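Local coordinates for uncharacterized protein (Bordetella bronchiseptica, PDB 4XG0) that is of unassigned function itself but belongs to the DUF1537 family of kinases, and so probably phosphorylates an acid sugar in a catabolic pathway, at residues G25-I30 against G103-Y108; G49-L54 against Q70-A75; A269-A274 against M319-E324; R283-T288 against R296-W301; V149-L154 against V211-D216. All coordinates share one frame; numbering follows the deposited sequence. Where two conformers were deposited one is given.

The five contacts divide between two domains. Interactions 1, 2 and 5 belong to the probable sugar-binding N-terminal domain and reach one parallel sheet. Interactions 1 and 2 touch, centres about 9 Å apart, because strand 28-32 lies between 73-77 and 106-110; 49-54/70-75 falls between the two segments of 25-30/103-108. Interaction 5 follows, its centre about 26 Å from that of interaction 1. Interactions 3 and 4 lie in the probable nucleotide-binding C-terminal domain, 4 falling between the segments of 3; they touch, centres about 14 Å apart, through neighbouring strands 317-321 and 283-285 of a mixed sheet. Their centres lie 38 to 46 Å from the N-terminal ones, consistent with separately folded domains, probably for sugar and nucleotide.

Interaction 1 of 5, residues G25-I30 against G103-Y108; sequences GPYIGI and GVQRLY
V104 and G29 make the tight part of this parallel strand pair: V104 CG1 lies 3.3 Å from G29 N, on the face where glycine brings no side chain. Backbone bonds join the strands in regular alternation. G29 N donates to R106 O at 2.9 Å and Y108 N to G29 O at 2.9 Å, both nearly straight, and the CA-H groups of I28, L107 and I30 add contacts to carbonyl oxygens. At the entrance Y27 O takes two donors, Q105 N at 2.8 Å and R106 N, the first tilted out of the carbonyl plane. On the other face I30 CG1 meets Y108 CD2 at 4.0 Å, the two side chains running side by side.

The N-terminal end is looser and nearer solvent. Chi1 of Y27 (178°) sets CG anti to the backbone N, and the ring runs beside R106 with Y27 OH over the centre of one guanidinium face, 3.6 Å from R106 CZ. The exposed Q105 brings NE2 to the ring edge, its amide almost perpendicular to the ring. R106 NH1 folds back to Q105 O, approaching above the carbonyl plane.

The hydroxyl of Y108 is hydrogen-bonded to S239 O. These are central strands of the N-terminal parallel sheet: 73-77 bonds to the far side of 28-32, while helices 35-47 and 240-252 pack on the face bearing I28, I30 and Y108.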
# COMPACT_ATOMS: atom_id res chain seq x y z
N GLY A 25 -6.38 -7.46 -16.64
CA GLY A 25 -6.27 -8.87 -16.36
C GLY A 25 -5.60 -9.11 -15.01
O GLY A 25 -5.12 -8.16 -14.38
N PRO A 26 -5.57 -10.36 -14.56
CA PRO A 26 -5.09 -10.65 -13.20
C PRO A 26 -3.64 -10.24 -12.99
O PRO A 26 -2.75 -10.60 -13.77
CB PRO A 26 -5.24 -12.18 -13.13
CG PRO A 26 -6.40 -12.42 -13.93
CD PRO A 26 -6.22 -11.55 -15.14
N TYR A 27 -3.42 -9.45 -11.95
CA TYR A 27 -2.10 -8.96 -11.62
C TYR A 27 -1.54 -9.61 -10.36
O TYR A 27 -0.34 -9.92 -10.30
CB TYR A 27 -2.18 -7.45 -11.45
CG TYR A 27 -0.88 -6.79 -11.06
CD1 TYR A 27 0.22 -6.83 -11.92
CD2 TYR A 27 -0.76 -6.11 -9.88
CE1 TYR A 27 1.39 -6.21 -11.59
CE2 TYR A 27 0.44 -5.49 -9.52
CZ TYR A 27 1.51 -5.55 -10.40
OH TYR A 27 2.68 -4.92 -10.05
N ILE A 28 -2.39 -9.82 -9.36
CA ILE A 28 -1.97 -10.39 -8.07
C ILE A 28 -2.72 -11.65 -7.82
O ILE A 28 -3.92 -11.72 -8.03
CB ILE A 28 -2.29 -9.42 -6.93
CG1 ILE A 28 -1.41 -8.18 -7.02
CG2 ILE A 28 -2.12 -10.12 -5.58
CD1 ILE A 28 -2.05 -6.95 -6.41
N GLY A 29 -2.02 -12.69 -7.41
CA GLY A 29 -2.65 -13.92 -6.96
C GLY A 29 -2.43 -14.10 -5.47
O GLY A 29 -1.32 -13.90 -4.97
N ILE A 30 -3.49 -14.47 -4.75
CA ILE A 30 -3.44 -14.79 -3.33
C ILE A 30 -3.77 -16.29 -3.13
O ILE A 30 -4.86 -16.74 -3.44
CB ILE A 30 -4.47 -13.97 -2.52
CG1 ILE A 30 -4.19 -12.49 -2.61
CG2 ILE A 30 -4.42 -14.43 -1.05
CD1 ILE A 30 -5.41 -11.69 -2.16
N GLY A 103 -1.03 -15.09 -16.12
CA GLY A 103 -0.51 -13.74 -16.26
C GLY A 103 -0.26 -12.98 -14.96
O GLY A 103 0.20 -11.85 -15.00
N VAL A 104 -0.56 -13.60 -13.81
CA VAL A 104 -0.30 -12.98 -12.52
C VAL A 104 1.17 -12.64 -12.37
O VAL A 104 2.04 -13.42 -12.76
CB VAL A 104 -0.74 -13.90 -11.37
CG1 VAL A 104 -0.27 -13.37 -10.07
CG2 VAL A 104 -2.26 -14.02 -11.37
N GLN A 105 1.45 -11.45 -11.86
CA GLN A 105 2.82 -10.96 -11.73
C GLN A 105 3.26 -10.69 -10.29
O GLN A 105 4.44 -10.42 -10.05
CB GLN A 105 2.99 -9.66 -12.50
CG GLN A 105 2.71 -9.78 -13.97
CD GLN A 105 2.76 -8.43 -14.63
OE1 GLN A 105 3.80 -7.76 -14.63
NE2 GLN A 105 1.63 -7.99 -15.17
N ARG A 106 2.32 -10.73 -9.35
CA ARG A 106 2.67 -10.73 -7.93
C ARG A 106 1.95 -11.87 -7.24
O ARG A 106 0.77 -12.11 -7.48
CB ARG A 106 2.29 -9.37 -7.30
CG ARG A 106 3.09 -8.20 -7.91
CD ARG A 106 4.57 -8.25 -7.55
NE ARG A 106 5.28 -7.03 -7.94
CZ ARG A 106 5.71 -6.75 -9.17
NH1 ARG A 106 5.52 -7.60 -10.18
NH2 ARG A 106 6.36 -5.61 -9.40
N LEU A 107 2.66 -12.57 -6.36
CA LEU A 107 2.09 -13.68 -5.60
C LEU A 107 2.19 -13.45 -4.09
O LEU A 107 3.27 -13.15 -3.59
CB LEU A 107 2.86 -14.96 -5.89
CG LEU A 107 2.29 -16.23 -5.29
CD1 LEU A 107 1.00 -16.55 -5.97
CD2 LEU A 107 3.27 -17.42 -5.42
N TYR A 108 1.07 -13.63 -3.38
CA TYR A 108 1.06 -13.56 -1.91
C TYR A 108 0.55 -14.90 -1.40
O TYR A 108 -0.53 -15.36 -1.77
CB TYR A 108 0.15 -12.41 -1.47
CG TYR A 108 -0.32 -12.29 -0.02
CD1 TYR A 108 0.38 -12.80 1.06
CD2 TYR A 108 -1.50 -11.60 0.24
CE1 TYR A 108 -0.11 -12.62 2.38
CE2 TYR A 108 -1.97 -11.44 1.51
CZ TYR A 108 -1.27 -11.95 2.58
OH TYR A 108 -1.80 -11.74 3.84

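Interaction 2 of 5, residues G49-L54 against Q70-A75; sequences GWATQL and QAEVLA
A51 O is gripped by two successive backbone amides, E72 N at 2.9 Å and V73 N at 3.0 Å, the second in the carbonyl plane and the first tilted from it. In the conformer of E72 given, one of two, the neighbouring amide is used as well: A51 N points almost straight (176°) at E72 OE2, 2.9 Å away, meeting the carboxylate on its anti side. In that copy the extended chain crosses W50 at about a right angle, with E72 CB at the indole edge, 3.6 Å from W50 CE3, and E72 OE1 forms a salt bridge with R424. V73 CG2 packs on W50 CB at 3.6 Å, and W50 NE1 bonds to A247 O. T52 lies alongside V73; its chi1 of -60° keeps OG1 beside the backbone N, where it donates back to W50 O from above the carbonyl plane. Further on, Q53 N bonds to V73 O and A75 N to Q53 O in parallel register, and L54 CD1 reaches A75 CB.

The pair closes a beta-alpha-beta unit with helix 59-64, which touches L74. Strand 52-54 is an outermost strand of the sheet within this chain and 73-77 its neighbour, with 28-32 beyond; helix 35-47 packs against T52 and L54.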
# COMPACT_ATOMS: atom_id res chain seq x y z
N GLY A 49 -8.74 -0.74 -3.15
CA GLY A 49 -9.20 -0.40 -4.47
C GLY A 49 -9.13 -1.45 -5.56
O GLY A 49 -9.59 -1.20 -6.67
N TRP A 50 -8.54 -2.59 -5.25
CA TRP A 50 -8.41 -3.66 -6.24
C TRP A 50 -9.72 -4.40 -6.51
O TRP A 50 -10.39 -4.84 -5.58
CB TRP A 50 -7.38 -4.67 -5.77
CG TRP A 50 -5.98 -4.16 -5.61
CD1 TRP A 50 -5.35 -3.79 -4.42
CD2 TRP A 50 -5.00 -3.99 -6.64
NE1 TRP A 50 -4.07 -3.40 -4.70
CE2 TRP A 50 -3.81 -3.53 -6.03
CE3 TRP A 50 -5.00 -4.21 -8.02
CZ2 TRP A 50 -2.63 -3.27 -6.77
CZ3 TRP A 50 -3.82 -3.94 -8.76
CH2 TRP A 50 -2.65 -3.50 -8.11
N ALA A 51 -10.06 -4.58 -7.78
CA ALA A 51 -11.15 -5.46 -8.16
C ALA A 51 -10.71 -6.89 -7.89
O ALA A 51 -9.73 -7.37 -8.47
CB ALA A 51 -11.50 -5.28 -9.63
N THR A 52 -11.43 -7.55 -6.98
CA THR A 52 -10.94 -8.79 -6.36
C THR A 52 -11.98 -9.90 -6.51
O THR A 52 -13.16 -9.70 -6.24
CB THR A 52 -10.66 -8.57 -4.88
OG1 THR A 52 -9.66 -7.56 -4.73
CG2 THR A 52 -10.19 -9.85 -4.22
N GLN A 53 -11.54 -11.06 -6.98
CA GLN A 53 -12.41 -12.21 -7.10
C GLN A 53 -11.97 -13.28 -6.13
O GLN A 53 -10.79 -13.44 -5.90
CB GLN A 53 -12.32 -12.78 -8.51
CG GLN A 53 -12.78 -11.87 -9.58
CD GLN A 53 -14.19 -12.18 -10.06
OE1 GLN A 53 -14.76 -13.22 -9.74
NE2 GLN A 53 -14.74 -11.27 -10.86
N LEU A 54 -12.93 -14.00 -5.57
CA LEU A 54 -12.67 -15.02 -4.55
C LEU A 54 -13.27 -16.33 -4.97
O LEU A 54 -14.43 -16.37 -5.40
CB LEU A 54 -13.26 -14.57 -3.20
CG LEU A 54 -13.25 -15.56 -2.02
CD1 LEU A 54 -11.86 -15.67 -1.44
CD2 LEU A 54 -14.24 -15.13 -0.93
N GLN A 70 -11.78 -9.24 -15.96
CA GLN A 70 -12.18 -8.10 -15.17
C GLN A 70 -11.22 -7.95 -14.00
O GLN A 70 -10.69 -6.86 -13.77
CB GLN A 70 -13.62 -8.27 -14.67
N ALA A 71 -11.01 -9.04 -13.27
CA ALA A 71 -10.36 -8.96 -11.95
C ALA A 71 -8.86 -8.74 -11.97
O ALA A 71 -8.14 -9.33 -12.78
CB ALA A 71 -10.67 -10.18 -11.15
N GLU A 72 -8.43 -7.88 -11.06
CA GLU A 72 -7.03 -7.54 -10.85
C GLU A 72 -6.37 -8.51 -9.86
O GLU A 72 -5.20 -8.89 -10.00
CB GLU A 72 -6.94 -6.09 -10.36
CG GLU A 72 -7.62 -5.09 -11.34
CD GLU A 72 -7.68 -3.64 -10.82
OE1 GLU A 72 -6.88 -2.84 -11.34
OE2 GLU A 72 -8.52 -3.31 -9.93
N VAL A 73 -7.16 -8.93 -8.87
CA VAL A 73 -6.69 -9.84 -7.79
C VAL A 73 -7.57 -11.08 -7.76
O VAL A 73 -8.79 -10.98 -7.78
CB VAL A 73 -6.78 -9.16 -6.40
CG1 VAL A 73 -6.35 -10.07 -5.25
CG2 VAL A 73 -5.99 -7.88 -6.39
N LEU A 74 -6.93 -12.25 -7.72
CA LEU A 74 -7.67 -13.51 -7.61
C LEU A 74 -7.20 -14.24 -6.36
O LEU A 74 -6.02 -14.52 -6.24
CB LEU A 74 -7.46 -14.40 -8.84
CG LEU A 74 -8.10 -15.80 -8.81
CD1 LEU A 74 -9.56 -15.85 -8.34
CD2 LEU A 74 -8.01 -16.45 -10.20
N ALA A 75 -8.14 -14.52 -5.46
CA ALA A 75 -7.88 -15.21 -4.19
C ALA A 75 -8.51 -16.60 -4.15
O ALA A 75 -9.67 -16.80 -4.53
CB ALA A 75 -8.37 -14.39 -3.02

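Interaction 3 of 5, residues A269-A274 against M319-E324; sequences AARQQA and MLLAPE
Helix 269-274 runs roughly antiparallel to strand 319-321, their directions 142° apart and the axes 10.7 Å from one another, so side chains bridge the space between them. The nearest alpha carbons are those of A274 and L321. A274 points its methyl at the strand: A274 CB rests 3.7 Å from M319 SD and 3.8 Å from L321 CD1. M319 extends from the strand with CG opposite its own amide nitrogen (chi1 -176°), then turns at chi3 so that the terminal M319 CE comes 3.5 Å from A274 O.

R271 makes the polar half of the contact. Its chain bends at chi2 and chi3, carrying the guanidinium past the strand end to A322 O, which both terminal nitrogens hold, R271 NH1 at 2.9 Å and R271 NH2 at 3.0 Å. A322 O lies in the guanidinium plane, gripped end-on. NH2 lies nearly on the line of the carbonyl bond, whereas NH1 is tilted from its plane. L321 CD1 sits over one face, toward the rim and 3.6 Å from R271 NH1. Two bonds at the edge and a methyl on the face together fix the group's rotation; NH1 also reaches S265 O.

Strand 317-321 is hydrogen-bonded to 283-285 and 259-263 on its two sides. Helix 268-279, connecting those neighbours along the chain, is the helix of a crossover between parallel strands, packed on the parallel part of the mixed sheet of the probable nucleotide-binding domain.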
# COMPACT_ATOMS: atom_id res chain seq x y z
N ALA A 269 -3.01 24.82 12.24
CA ALA A 269 -2.99 23.39 12.00
C ALA A 269 -2.43 23.11 10.61
O ALA A 269 -1.57 22.26 10.43
CB ALA A 269 -4.38 22.80 12.14
N ALA A 270 -2.94 23.84 9.60
CA ALA A 270 -2.50 23.65 8.23
C ALA A 270 -1.03 24.03 8.06
O ALA A 270 -0.30 23.39 7.31
CB ALA A 270 -3.36 24.48 7.27
N ARG A 271 -0.59 25.08 8.73
CA ARG A 271 0.80 25.50 8.55
C ARG A 271 1.73 24.45 9.15
O ARG A 271 2.77 24.16 8.56
CB ARG A 271 1.07 26.86 9.19
CG ARG A 271 0.02 27.90 8.90
CD ARG A 271 -0.14 28.16 7.46
NE ARG A 271 1.03 28.76 6.82
CZ ARG A 271 1.04 29.21 5.57
NH1 ARG A 271 -0.07 29.12 4.82
NH2 ARG A 271 2.14 29.74 5.05
N GLN A 272 1.34 23.89 10.29
CA GLN A 272 2.10 22.80 10.93
C GLN A 272 2.11 21.56 10.03
O GLN A 272 3.16 20.92 9.83
CB GLN A 272 1.50 22.44 12.30
CG GLN A 272 1.69 23.54 13.33
CD GLN A 272 1.25 23.13 14.71
OE1 GLN A 272 0.95 21.96 14.95
NE2 GLN A 272 1.22 24.10 15.63
N GLN A 273 0.95 21.24 9.46
CA GLN A 273 0.85 20.14 8.51
C GLN A 273 1.71 20.35 7.27
O GLN A 273 2.32 19.39 6.75
CB GLN A 273 -0.61 19.95 8.11
CG GLN A 273 -1.45 19.49 9.28
CD GLN A 273 -2.94 19.75 9.13
OE1 GLN A 273 -3.41 20.18 8.07
NE2 GLN A 273 -3.69 19.43 10.17
N ALA A 274 1.76 21.58 6.77
CA ALA A 274 2.60 21.88 5.61
C ALA A 274 4.08 21.73 6.00
O ALA A 274 4.87 21.11 5.28
CB ALA A 274 2.33 23.28 5.08
N MET A 319 4.43 20.61 -3.08
CA MET A 319 3.52 21.42 -2.28
C MET A 319 3.55 22.89 -2.68
O MET A 319 4.62 23.47 -2.83
CB MET A 319 3.81 21.30 -0.78
CG MET A 319 2.84 22.05 0.11
SD MET A 319 3.08 21.69 1.87
CE MET A 319 4.66 22.47 2.11
N LEU A 320 2.37 23.47 -2.90
CA LEU A 320 2.22 24.92 -3.05
C LEU A 320 1.66 25.49 -1.76
O LEU A 320 0.56 25.13 -1.33
CB LEU A 320 1.30 25.28 -4.21
CG LEU A 320 1.43 24.38 -5.44
CD1 LEU A 320 0.48 24.87 -6.54
CD2 LEU A 320 2.84 24.37 -5.96
N LEU A 321 2.43 26.37 -1.13
CA LEU A 321 2.08 26.95 0.15
C LEU A 321 1.70 28.44 0.04
O LEU A 321 2.50 29.27 -0.39
CB LEU A 321 3.27 26.79 1.10
CG LEU A 321 3.05 27.24 2.55
CD1 LEU A 321 1.83 26.53 3.13
CD2 LEU A 321 4.31 26.97 3.38
N ALA A 322 0.47 28.78 0.44
CA ALA A 322 -0.01 30.15 0.34
C ALA A 322 0.66 31.05 1.35
O ALA A 322 0.86 30.64 2.48
CB ALA A 322 -1.50 30.20 0.58
N PRO A 323 1.02 32.27 0.95
CA PRO A 323 1.33 33.26 1.99
C PRO A 323 0.04 33.89 2.52
O PRO A 323 -1.02 33.84 1.86
CB PRO A 323 2.18 34.27 1.24
CG PRO A 323 1.68 34.23 -0.13
CD PRO A 323 1.26 32.81 -0.40
N GLU A 324 0.12 34.49 3.69
CA GLU A 324 -0.99 35.23 4.27
C GLU A 324 -1.29 36.50 3.47
O GLU A 324 -0.38 37.09 2.89
CB GLU A 324 -0.66 35.58 5.73
CG GLU A 324 -1.78 36.27 6.50
CD GLU A 324 -1.85 35.84 7.97
OE1 GLU A 324 -1.06 34.96 8.40
OE2 GLU A 324 -2.71 36.38 8.69

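Interaction 4 of 5, residues R283-T288 against R296-W301; sequences RTWAPT and RNWAAW
An aromatic cluster of three tryptophans joins edge strand 283-285 to the antiparallel helix 295-304 in the probable nucleotide-binding domain. W285, from the strand, is at its heart, with W298 and W301 coming from the helix. W285 and W301 form an offset stack: their five-membered rings have centroids 4.4 Å apart and planes inclined by 29°, and W285 CD1 comes within 3.4 Å of W301 CG. W285 CB stands over the W301 face as a CH-pi contact, 3.6 Å from the centroid of the five-membered ring. W298 meets W285 differently, the edge of W298 turned to the face of W285 and the six-membered ring planes 65° apart; W298 CE3 lies 3.6 Å from W285 CZ3, offset toward the rim of the ring. P287 CG covers the opposite W285 face, over its centre, so the indole is sandwiched between its own strand's exit and the helix.

The polar edge of W285 is fixed too. W285 NE1 donates to N297 OD1 at 3.0 Å, the acceptor lying close to the indole plane and the donor nearly in line with the amide carbonyl. A chi1 of -169° swings the W285 ring off the strand to the helix. One bond at the edge and packing on both faces together restrict turning of the indole.

Helix 334-349 flanks the cluster, L342 touching both W285 and W298, and L292 of helix 289-292 packs on W285 and P287. Strand 317-321, hydrogen-bonded alongside 283-285, contributes L320, which touches W285 and W301.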
# COMPACT_ATOMS: atom_id res chain seq x y z
N ARG A 283 8.88 18.76 -2.31
CA ARG A 283 9.39 19.98 -2.91
C ARG A 283 8.33 21.07 -2.83
O ARG A 283 7.19 20.88 -3.27
CB ARG A 283 9.81 19.72 -4.35
CG ARG A 283 10.98 18.74 -4.44
CD ARG A 283 11.89 19.00 -5.65
NE ARG A 283 13.23 18.46 -5.41
CZ ARG A 283 13.64 17.24 -5.78
NH1 ARG A 283 14.88 16.85 -5.50
NH2 ARG A 283 12.82 16.41 -6.41
N THR A 284 8.72 22.21 -2.27
CA THR A 284 7.74 23.19 -1.82
C THR A 284 7.93 24.55 -2.48
O THR A 284 9.02 25.13 -2.44
CB THR A 284 7.84 23.31 -0.29
OG1 THR A 284 7.46 22.06 0.31
CG2 THR A 284 6.94 24.41 0.23
N TRP A 285 6.86 25.07 -3.07
CA TRP A 285 6.85 26.45 -3.54
C TRP A 285 6.16 27.25 -2.46
O TRP A 285 4.97 27.03 -2.18
CB TRP A 285 6.07 26.57 -4.86
CG TRP A 285 6.20 27.87 -5.55
CD1 TRP A 285 7.35 28.54 -5.83
CD2 TRP A 285 5.13 28.66 -6.10
NE1 TRP A 285 7.07 29.71 -6.52
CE2 TRP A 285 5.71 29.80 -6.70
CE3 TRP A 285 3.74 28.53 -6.12
CZ2 TRP A 285 4.96 30.79 -7.32
CZ3 TRP A 285 2.99 29.52 -6.75
CH2 TRP A 285 3.60 30.62 -7.34
N ALA A 286 6.92 28.14 -1.81
CA ALA A 286 6.38 29.01 -0.77
C ALA A 286 6.64 30.47 -1.11
O ALA A 286 7.51 31.11 -0.52
CB ALA A 286 7.03 28.67 0.57
N PRO A 287 5.90 31.01 -2.08
CA PRO A 287 6.12 32.38 -2.53
C PRO A 287 5.58 33.45 -1.59
O PRO A 287 4.66 33.20 -0.83
CB PRO A 287 5.35 32.43 -3.85
CG PRO A 287 4.22 31.50 -3.66
CD PRO A 287 4.80 30.36 -2.82
N THR A 288 6.16 34.64 -1.67
CA THR A 288 5.61 35.81 -1.02
C THR A 288 4.41 36.28 -1.83
O THR A 288 4.17 35.78 -2.93
CB THR A 288 6.61 36.95 -1.00
OG1 THR A 288 6.85 37.38 -2.34
CG2 THR A 288 7.91 36.49 -0.39
N ARG A 296 6.33 34.91 -13.71
CA ARG A 296 7.73 34.54 -13.92
C ARG A 296 8.28 33.68 -12.80
O ARG A 296 9.06 32.75 -13.04
CB ARG A 296 8.58 35.79 -14.09
CG ARG A 296 8.29 36.50 -15.42
CD ARG A 296 8.92 37.86 -15.50
NE ARG A 296 8.47 38.70 -14.40
CZ ARG A 296 8.76 39.99 -14.27
NH1 ARG A 296 9.48 40.61 -15.19
NH2 ARG A 296 8.30 40.66 -13.22
N ASN A 297 7.86 33.97 -11.57
CA ASN A 297 8.32 33.20 -10.41
C ASN A 297 7.74 31.77 -10.48
O ASN A 297 8.42 30.79 -10.21
CB ASN A 297 7.88 33.91 -9.13
CG ASN A 297 8.57 33.37 -7.88
OD1 ASN A 297 8.15 32.37 -7.30
ND2 ASN A 297 9.61 34.07 -7.43
N TRP A 298 6.46 31.66 -10.86
CA TRP A 298 5.82 30.35 -11.03
C TRP A 298 6.55 29.55 -12.10
O TRP A 298 6.91 28.39 -11.87
CB TRP A 298 4.36 30.52 -11.45
CG TRP A 298 3.69 29.25 -11.94
CD1 TRP A 298 3.29 28.97 -13.22
CD2 TRP A 298 3.34 28.10 -11.16
NE1 TRP A 298 2.72 27.73 -13.29
CE2 TRP A 298 2.73 27.17 -12.03
CE3 TRP A 298 3.47 27.76 -9.80
CZ2 TRP A 298 2.27 25.95 -11.60
CZ3 TRP A 298 3.02 26.56 -9.38
CH2 TRP A 298 2.42 25.65 -10.28
N ALA A 299 6.73 30.17 -13.27
CA ALA A 299 7.44 29.53 -14.38
C ALA A 299 8.81 28.96 -13.95
O ALA A 299 9.17 27.85 -14.31
CB ALA A 299 7.60 30.50 -15.53
N ALA A 300 9.56 29.72 -13.16
CA ALA A 300 10.89 29.28 -12.74
C ALA A 300 10.82 28.09 -11.78
O ALA A 300 11.71 27.24 -11.75
CB ALA A 300 11.65 30.45 -12.10
N TRP A 301 9.78 28.03 -10.96
CA TRP A 301 9.72 26.93 -10.01
C TRP A 301 9.30 25.67 -10.73
O TRP A 301 9.86 24.60 -10.49
CB TRP A 301 8.78 27.25 -8.85
CG TRP A 301 8.66 26.13 -7.86
CD1 TRP A 301 9.54 25.82 -6.85
CD2 TRP A 301 7.61 25.16 -7.78
NE1 TRP A 301 9.09 24.73 -6.15
CE2 TRP A 301 7.91 24.30 -6.71
CE3 TRP A 301 6.44 24.95 -8.52
CZ2 TRP A 301 7.07 23.24 -6.34
CZ3 TRP A 301 5.62 23.91 -8.16
CH2 TRP A 301 5.93 23.06 -7.08

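Interaction 5 of 5, residues V149-L154 against V211-D216; sequences VRQGVL and VVDALD
D213 has an unusual chi1 of -91°, and with chi2 at 20° this turns its carboxylate to the hairpin turn 150-153, where it meets the amides of Q151 and G152. The two oxygens divide these donors: D213 OD2 accepts from Q151 N at 2.7 Å and D213 OD1 from G152 N at 2.9 Å. Both are approached on the syn side, Q151 N lying somewhat out of the carboxylate plane. The two bonds together fix the carboxylate's rotation.

The turn is type I' from R150 to V153, with Q151 and G152 both at positive phi; R150 and V153 pair through their backbones at its base. Beside it, V149 and A214 form a single antiparallel hydrogen-bonded pair: V149 N to A214 O at 3.0 Å and A214 N to V149 O at 3.0 Å, the latter on a lone pair in the carbonyl plane. V149 CG1 packs at 3.5 Å against D213 OD1. The same methyl, V149 CG1, lies 4.1 Å from V211 CG1. V212 O is buried here without a polar partner. The exposed L215 brings CD1 over one face of the R150 guanidinium, 3.5 Å from R150 NE, which bonds to T148 OG1.

The contact thus ties the three-stranded antiparallel sheet to the parallel sheet at the exit of strand 209-212. Helix 179-183 packs on V211 and L154, strand 135-139 lies alongside V212, and helix 217-230 follows, capped by D216.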
# COMPACT_ATOMS: atom_id res chain seq x y z
N VAL A 149 7.06 -11.65 15.13
CA VAL A 149 8.20 -12.49 14.81
C VAL A 149 9.43 -11.83 15.43
O VAL A 149 9.78 -10.67 15.09
CB VAL A 149 8.37 -12.69 13.29
CG1 VAL A 149 9.67 -13.43 12.99
CG2 VAL A 149 7.16 -13.47 12.71
N ARG A 150 10.04 -12.55 16.36
CA ARG A 150 11.14 -12.05 17.20
C ARG A 150 12.36 -12.95 17.09
O ARG A 150 12.33 -14.09 17.55
CB ARG A 150 10.70 -12.00 18.65
CG ARG A 150 9.47 -11.15 18.86
CD ARG A 150 9.22 -10.90 20.35
NE ARG A 150 7.85 -10.45 20.55
CZ ARG A 150 7.36 -10.01 21.71
NH1 ARG A 150 6.09 -9.61 21.76
NH2 ARG A 150 8.11 -9.99 22.81
N GLN A 151 13.44 -12.42 16.51
CA GLN A 151 14.62 -13.21 16.18
C GLN A 151 14.19 -14.53 15.50
O GLN A 151 14.74 -15.62 15.78
CB GLN A 151 15.48 -13.45 17.44
CG GLN A 151 15.95 -12.12 18.05
CD GLN A 151 17.09 -12.26 19.02
OE1 GLN A 151 16.97 -12.89 20.07
NE2 GLN A 151 18.22 -11.67 18.68
N GLY A 152 13.21 -14.38 14.62
CA GLY A 152 12.70 -15.46 13.79
C GLY A 152 11.66 -16.34 14.45
O GLY A 152 11.13 -17.25 13.79
N VAL A 153 11.34 -16.07 15.72
CA VAL A 153 10.40 -16.88 16.48
C VAL A 153 8.99 -16.30 16.43
O VAL A 153 8.81 -15.12 16.65
CB VAL A 153 10.81 -16.96 17.97
CG1 VAL A 153 9.81 -17.76 18.75
CG2 VAL A 153 12.20 -17.58 18.12
N LEU A 154 8.01 -17.13 16.13
CA LEU A 154 6.62 -16.66 16.12
C LEU A 154 6.15 -16.57 17.57
O LEU A 154 6.06 -17.57 18.28
CB LEU A 154 5.74 -17.59 15.29
CG LEU A 154 4.38 -17.04 14.78
CD1 LEU A 154 3.42 -16.79 15.95
CD2 LEU A 154 4.59 -15.76 13.96
N VAL A 211 13.33 -15.43 6.69
CA VAL A 211 12.37 -14.98 7.69
C VAL A 211 12.74 -13.56 8.14
O VAL A 211 13.89 -13.29 8.46
CB VAL A 211 12.37 -15.95 8.91
CG1 VAL A 211 11.37 -15.52 9.94
CG2 VAL A 211 12.05 -17.35 8.45
N VAL A 212 11.75 -12.67 8.16
CA VAL A 212 11.95 -11.29 8.60
C VAL A 212 11.11 -10.98 9.84
O VAL A 212 9.94 -11.31 9.95
CB VAL A 212 11.62 -10.28 7.46
CG1 VAL A 212 11.85 -8.85 7.93
CG2 VAL A 212 12.44 -10.61 6.21
N ASP A 213 11.77 -10.38 10.83
CA ASP A 213 11.13 -10.04 12.06
C ASP A 213 10.11 -8.94 11.82
O ASP A 213 10.23 -8.15 10.87
CB ASP A 213 12.18 -9.51 13.05
CG ASP A 213 12.78 -10.58 13.91
OD1 ASP A 213 12.72 -11.78 13.55
OD2 ASP A 213 13.35 -10.19 14.97
N ALA A 214 9.14 -8.90 12.70
CA ALA A 214 8.24 -7.75 12.78
C ALA A 214 7.58 -7.75 14.14
O ALA A 214 6.95 -8.74 14.54
CB ALA A 214 7.17 -7.86 11.70
N LEU A 215 7.69 -6.63 14.84
CA LEU A 215 7.00 -6.46 16.12
C LEU A 215 5.66 -5.69 16.00
O LEU A 215 4.75 -5.84 16.84
CB LEU A 215 7.92 -5.69 17.05
CG LEU A 215 7.67 -5.81 18.54
CD1 LEU A 215 7.77 -7.28 18.99
CD2 LEU A 215 8.71 -4.97 19.25
N ASP A 216 5.56 -4.85 14.97
CA ASP A 216 4.41 -3.97 14.83
C ASP A 216 4.08 -3.70 13.37
O ASP A 216 4.79 -4.16 12.46
CB ASP A 216 4.59 -2.66 15.62
CG ASP A 216 5.79 -1.85 15.18
OD1 ASP A 216 6.37 -2.12 14.10
OD2 ASP A 216 6.14 -0.93 15.93